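Long-range contacts in bacillaene synthase dehydratase PksH (Bacillus subtilis, PDB 3HP0), which catalyses the dehydration of the (S)-3-hydroxy-3-methylglutaryl group tethered to PksL to a 3-methylglutaconyl moiety, an intermediate step in making the antibiotic bacillaene: residues P100-S105 against T122-A127; H106-V111 against I126-A131. All coordinates share one frame; numbering follows the deposited sequence.

Overall arrangement
Contacts 1 and 2 follow one another along the same pair of parallel strands, 102-107 and 124-127, with centres about 14 Å apart; Ile-126 and Ala-127 belong to both. Contact 1 (100-105 against 122-127) covers the start of the pairing, where the chain leaves helix 115-121 for strand 124-127, at one edge of the mixed five-stranded sheet within this chain. Contact 2 (106-111 against 126-131) takes in the last rungs and carries both segments toward the small parallel sheet of strands 110-112 and 132-134. Between strands 102-107 and 124-127 the chain runs through strand 110-112 and helix 115-121, a beta-alpha-beta crossover of the crotonase-like fold. Both contacts are buried, away from catalytic Asp-68 and Glu-137.

Contact 1 (P100-S105 against T122-A127); sequences PYVTIS and TDIAIA
Val-102 CG1 packs on Ile-124 CD1 at 4.1 Å, just ahead of the ladder. Thr-103 is gripped at three points. Its N donates to Asp-123 OD2 (2.7 Å) in a nearly straight bond that uses the anti lone pair of the carboxylate. Its OG1, held between backbone N and carbonyl carbon (chi1 61°), accepts from Asp-123 N. Its O takes Ile-124 N at 2.9 Å. Asp-123 OD2 further pairs with Lys-211, which also binds Tyr-101 O, while Thr-103 OG1 bonds to Leu-96 O. Ile-104 lies alongside Ile-124, both side chains pointing the same way, with CG1 4.1 Å from Ile-124 CB, and Leu-196 and Leu-199 of helix 190-199 pack on Ile-104. Ser-105 alternates to the other face: its OG and Thr-122 OG1 share a hydrogen bond of 2.9 Å, and its CB rests on Ala-125 CB. Along the backbone, Ser-105 N reaches Ile-124 O at 2.7 Å. Ser-105 O receives Ile-126 N at 2.8 Å. The regular parallel ladder is thus begun by a side-chain carboxylate and hydroxyl standing in for backbone partners, and the lysine probably stabilises the negative charge of Asp-123 at this edge of the crotonase sheet.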
# COMPACT_ATOMS: atom_id res chain seq x y z
N PRO A 100 2.26 -8.22 -15.34
CA PRO A 100 1.89 -9.55 -15.83
C PRO A 100 2.04 -10.60 -14.72
O PRO A 100 2.88 -11.50 -14.79
CB PRO A 100 2.87 -9.77 -16.97
CG PRO A 100 4.13 -9.15 -16.43
CD PRO A 100 3.62 -7.85 -15.79
N TYR A 101 1.20 -10.45 -13.69
CA TYR A 101 1.17 -11.37 -12.56
C TYR A 101 0.08 -10.92 -11.60
O TYR A 101 -0.30 -9.76 -11.58
CB TYR A 101 2.52 -11.40 -11.83
CG TYR A 101 3.20 -10.06 -11.76
CD1 TYR A 101 2.61 -8.99 -11.09
CD2 TYR A 101 4.42 -9.85 -12.41
CE1 TYR A 101 3.20 -7.74 -11.07
CE2 TYR A 101 5.03 -8.60 -12.39
CZ TYR A 101 4.41 -7.54 -11.72
OH TYR A 101 4.96 -6.28 -11.74
N VAL A 102 -0.43 -11.87 -10.83
CA VAL A 102 -1.46 -11.59 -9.86
C VAL A 102 -0.76 -11.20 -8.57
O VAL A 102 0.06 -11.96 -8.05
CB VAL A 102 -2.34 -12.84 -9.65
CG1 VAL A 102 -3.29 -12.65 -8.48
CG2 VAL A 102 -3.14 -13.11 -10.94
N THR A 103 -1.04 -9.99 -8.08
CA THR A 103 -0.41 -9.53 -6.85
C THR A 103 -1.35 -9.76 -5.68
O THR A 103 -2.56 -9.62 -5.81
CB THR A 103 0.01 -8.04 -6.95
OG1 THR A 103 -1.13 -7.22 -7.16
CG2 THR A 103 0.99 -7.85 -8.11
N ILE A 104 -0.77 -10.13 -4.55
CA ILE A 104 -1.54 -10.43 -3.34
C ILE A 104 -0.95 -9.83 -2.09
O ILE A 104 0.25 -9.92 -1.85
CB ILE A 104 -1.61 -11.96 -3.05
CG1 ILE A 104 -2.06 -12.73 -4.28
CG2 ILE A 104 -2.57 -12.22 -1.89
CD1 ILE A 104 -2.09 -14.22 -4.05
N SER A 105 -1.82 -9.23 -1.28
CA SER A 105 -1.44 -8.66 -0.00
C SER A 105 -1.82 -9.68 1.05
O SER A 105 -2.91 -10.28 1.00
CB SER A 105 -2.21 -7.38 0.29
OG SER A 105 -1.63 -6.27 -0.36
N THR A 122 -2.95 -4.21 -4.59
CA THR A 122 -2.78 -5.60 -4.97
C THR A 122 -4.06 -6.13 -5.59
O THR A 122 -5.15 -5.67 -5.25
CB THR A 122 -2.33 -6.49 -3.76
OG1 THR A 122 -3.33 -6.48 -2.72
CG2 THR A 122 -1.00 -5.96 -3.20
N ASP A 123 -3.92 -7.08 -6.51
CA ASP A 123 -5.07 -7.68 -7.18
C ASP A 123 -5.96 -8.41 -6.17
O ASP A 123 -7.18 -8.48 -6.35
CB ASP A 123 -4.62 -8.70 -8.22
CG ASP A 123 -3.88 -8.07 -9.38
OD1 ASP A 123 -4.48 -7.21 -10.07
OD2 ASP A 123 -2.71 -8.45 -9.61
N ILE A 124 -5.33 -8.97 -5.14
CA ILE A 124 -6.00 -9.72 -4.10
C ILE A 124 -5.40 -9.45 -2.73
O ILE A 124 -4.18 -9.53 -2.54
CB ILE A 124 -5.90 -11.23 -4.36
CG1 ILE A 124 -6.58 -11.55 -5.70
CG2 ILE A 124 -6.51 -12.02 -3.19
CD1 ILE A 124 -6.56 -13.01 -6.05
N ALA A 125 -6.26 -9.15 -1.76
CA ALA A 125 -5.81 -8.86 -0.41
C ALA A 125 -6.47 -9.80 0.59
O ALA A 125 -7.69 -9.84 0.70
CB ALA A 125 -6.11 -7.41 -0.06
N ILE A 126 -5.65 -10.55 1.32
CA ILE A 126 -6.17 -11.48 2.33
C ILE A 126 -5.66 -11.11 3.73
O ILE A 126 -4.61 -10.48 3.88
CB ILE A 126 -5.74 -12.93 2.02
CG1 ILE A 126 -4.24 -13.08 2.21
CG2 ILE A 126 -6.09 -13.27 0.58
CD1 ILE A 126 -3.76 -14.47 1.98
N ALA A 127 -6.39 -11.51 4.75
CA ALA A 127 -5.95 -11.19 6.10
C ALA A 127 -6.46 -12.19 7.13
O ALA A 127 -7.15 -13.15 6.79
CB ALA A 127 -6.43 -9.77 6.46

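Contact 2 (H106-V111 against I126-A131); sequences HVRGKV and IADQTA
Val-107 N and Ile-126 O make the main backbone bond of the contact, 2.8 Å long and almost perfectly straight, pointing nearly along the C=O axis. The next rung is much poorer: Asp-128 N reaches Val-107 O only weakly, at 3.4 Å, as the parallel pairing gives way to the type I turn from Asp-128 to Ala-131. Beyond it, Ala-131 CA turns its hydrogen on Gly-109 O at 3.3 Å.

Among charged groups, the carboxylate of Asp-128 lies against the Arg-108 side chain. Its OD2 touches the aliphatic CG and forms a salt bridge with NH1 at 3.2 Å, the guanidinium and carboxylate planes being 61° apart. With chi1 at 62°, Asp-128 also turns OD1 back toward its own turn, where it weakly accepts the amides of Thr-130 and Ala-131; one carboxylate therefore joins the Arg-108 loop to its own turn.

Van der Waals packing completes the interface. The apolar Val-107 CG2 meets Ala-127 CB at 4.0 Å on one face of the sheet. On the other, Ile-126 CG1 approaches His-106 ND1 obliquely at 3.6 Å, and this buried nitrogen has no polar partner in the model. Thr-130 CG2, anti to its own amide nitrogen, presses on Gly-109 N at 3.1 Å.

His-106 NE2 bonds to Asp-189, just ahead of helix 190-199. A backbone bond between His-106 and Leu-56 joins strand 102-107 to strand 53-57. The contact closes the C-terminal end of the parallel pair of a crotonase-like beta-alpha-beta crossover, its turn leading into the two-stranded sheet of 110-112 and 132-134.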
# COMPACT_ATOMS: atom_id res chain seq x y z
N HIS A 106 -0.92 -9.89 2.00
CA HIS A 106 -1.18 -10.82 3.09
C HIS A 106 -1.02 -9.95 4.32
O HIS A 106 0.10 -9.62 4.73
CB HIS A 106 -0.17 -11.96 3.07
CG HIS A 106 -0.39 -12.97 4.16
ND1 HIS A 106 -1.63 -13.23 4.68
CD2 HIS A 106 0.48 -13.78 4.81
CE1 HIS A 106 -1.53 -14.16 5.61
NE2 HIS A 106 -0.26 -14.51 5.71
N VAL A 107 -2.15 -9.56 4.90
CA VAL A 107 -2.16 -8.67 6.04
C VAL A 107 -2.46 -9.25 7.41
O VAL A 107 -3.38 -10.06 7.58
CB VAL A 107 -3.17 -7.51 5.81
CG1 VAL A 107 -2.46 -6.19 5.95
CG2 VAL A 107 -3.79 -7.63 4.43
N ARG A 108 -1.69 -8.80 8.39
CA ARG A 108 -1.84 -9.19 9.79
C ARG A 108 -1.52 -7.91 10.58
O ARG A 108 -0.53 -7.24 10.30
CB ARG A 108 -0.82 -10.25 10.20
CG ARG A 108 -0.73 -11.53 9.39
CD ARG A 108 0.59 -12.22 9.76
NE ARG A 108 0.73 -13.60 9.28
CZ ARG A 108 0.14 -14.65 9.84
NH1 ARG A 108 -0.64 -14.50 10.91
NH2 ARG A 108 0.33 -15.87 9.33
N GLY A 109 -2.35 -7.56 11.56
CA GLY A 109 -2.05 -6.38 12.35
C GLY A 109 -2.58 -5.04 11.87
O GLY A 109 -3.40 -4.97 10.97
N LYS A 110 -2.10 -3.98 12.51
CA LYS A 110 -2.50 -2.62 12.19
C LYS A 110 -1.91 -2.16 10.87
O LYS A 110 -0.73 -2.37 10.59
CB LYS A 110 -2.05 -1.66 13.30
CG LYS A 110 -2.72 -1.87 14.64
CD LYS A 110 -1.93 -1.18 15.77
CE LYS A 110 -1.72 0.31 15.51
NZ LYS A 110 -0.82 0.94 16.52
N VAL A 111 -2.76 -1.52 10.07
CA VAL A 111 -2.35 -1.00 8.78
C VAL A 111 -2.91 0.42 8.71
O VAL A 111 -4.08 0.64 8.98
CB VAL A 111 -2.94 -1.83 7.63
CG1 VAL A 111 -2.37 -1.38 6.29
CG2 VAL A 111 -2.65 -3.30 7.86
N ILE A 126 -5.65 -10.55 1.32
CA ILE A 126 -6.17 -11.48 2.33
C ILE A 126 -5.66 -11.11 3.73
O ILE A 126 -4.61 -10.48 3.88
CB ILE A 126 -5.74 -12.93 2.02
CG1 ILE A 126 -4.24 -13.08 2.21
CG2 ILE A 126 -6.09 -13.27 0.58
CD1 ILE A 126 -3.76 -14.47 1.98
N ALA A 127 -6.39 -11.51 4.75
CA ALA A 127 -5.95 -11.19 6.10
C ALA A 127 -6.46 -12.19 7.13
O ALA A 127 -7.15 -13.15 6.79
CB ALA A 127 -6.43 -9.77 6.46
N ASP A 128 -6.10 -11.95 8.39
CA ASP A 128 -6.55 -12.78 9.50
C ASP A 128 -7.37 -11.88 10.44
O ASP A 128 -7.53 -10.69 10.17
CB ASP A 128 -5.38 -13.41 10.26
CG ASP A 128 -4.46 -12.39 10.90
OD1 ASP A 128 -4.96 -11.34 11.37
OD2 ASP A 128 -3.24 -12.64 10.95
N GLN A 129 -7.88 -12.46 11.52
CA GLN A 129 -8.70 -11.76 12.51
C GLN A 129 -8.05 -10.49 13.06
O GLN A 129 -8.73 -9.56 13.49
CB GLN A 129 -8.98 -12.67 13.70
CG GLN A 129 -9.20 -14.12 13.36
CD GLN A 129 -10.61 -14.40 12.92
OE1 GLN A 129 -11.57 -14.03 13.60
NE2 GLN A 129 -10.75 -15.07 11.78
N THR A 130 -6.73 -10.48 13.07
CA THR A 130 -5.96 -9.37 13.60
C THR A 130 -5.94 -8.04 12.82
O THR A 130 -5.83 -6.98 13.43
CB THR A 130 -4.53 -9.82 13.82
OG1 THR A 130 -4.51 -10.78 14.88
CG2 THR A 130 -3.63 -8.65 14.15
N ALA A 131 -6.05 -8.11 11.50
CA ALA A 131 -6.00 -6.92 10.66
C ALA A 131 -7.01 -5.81 10.97
O ALA A 131 -8.19 -6.06 11.18
CB ALA A 131 -6.13 -7.32 9.18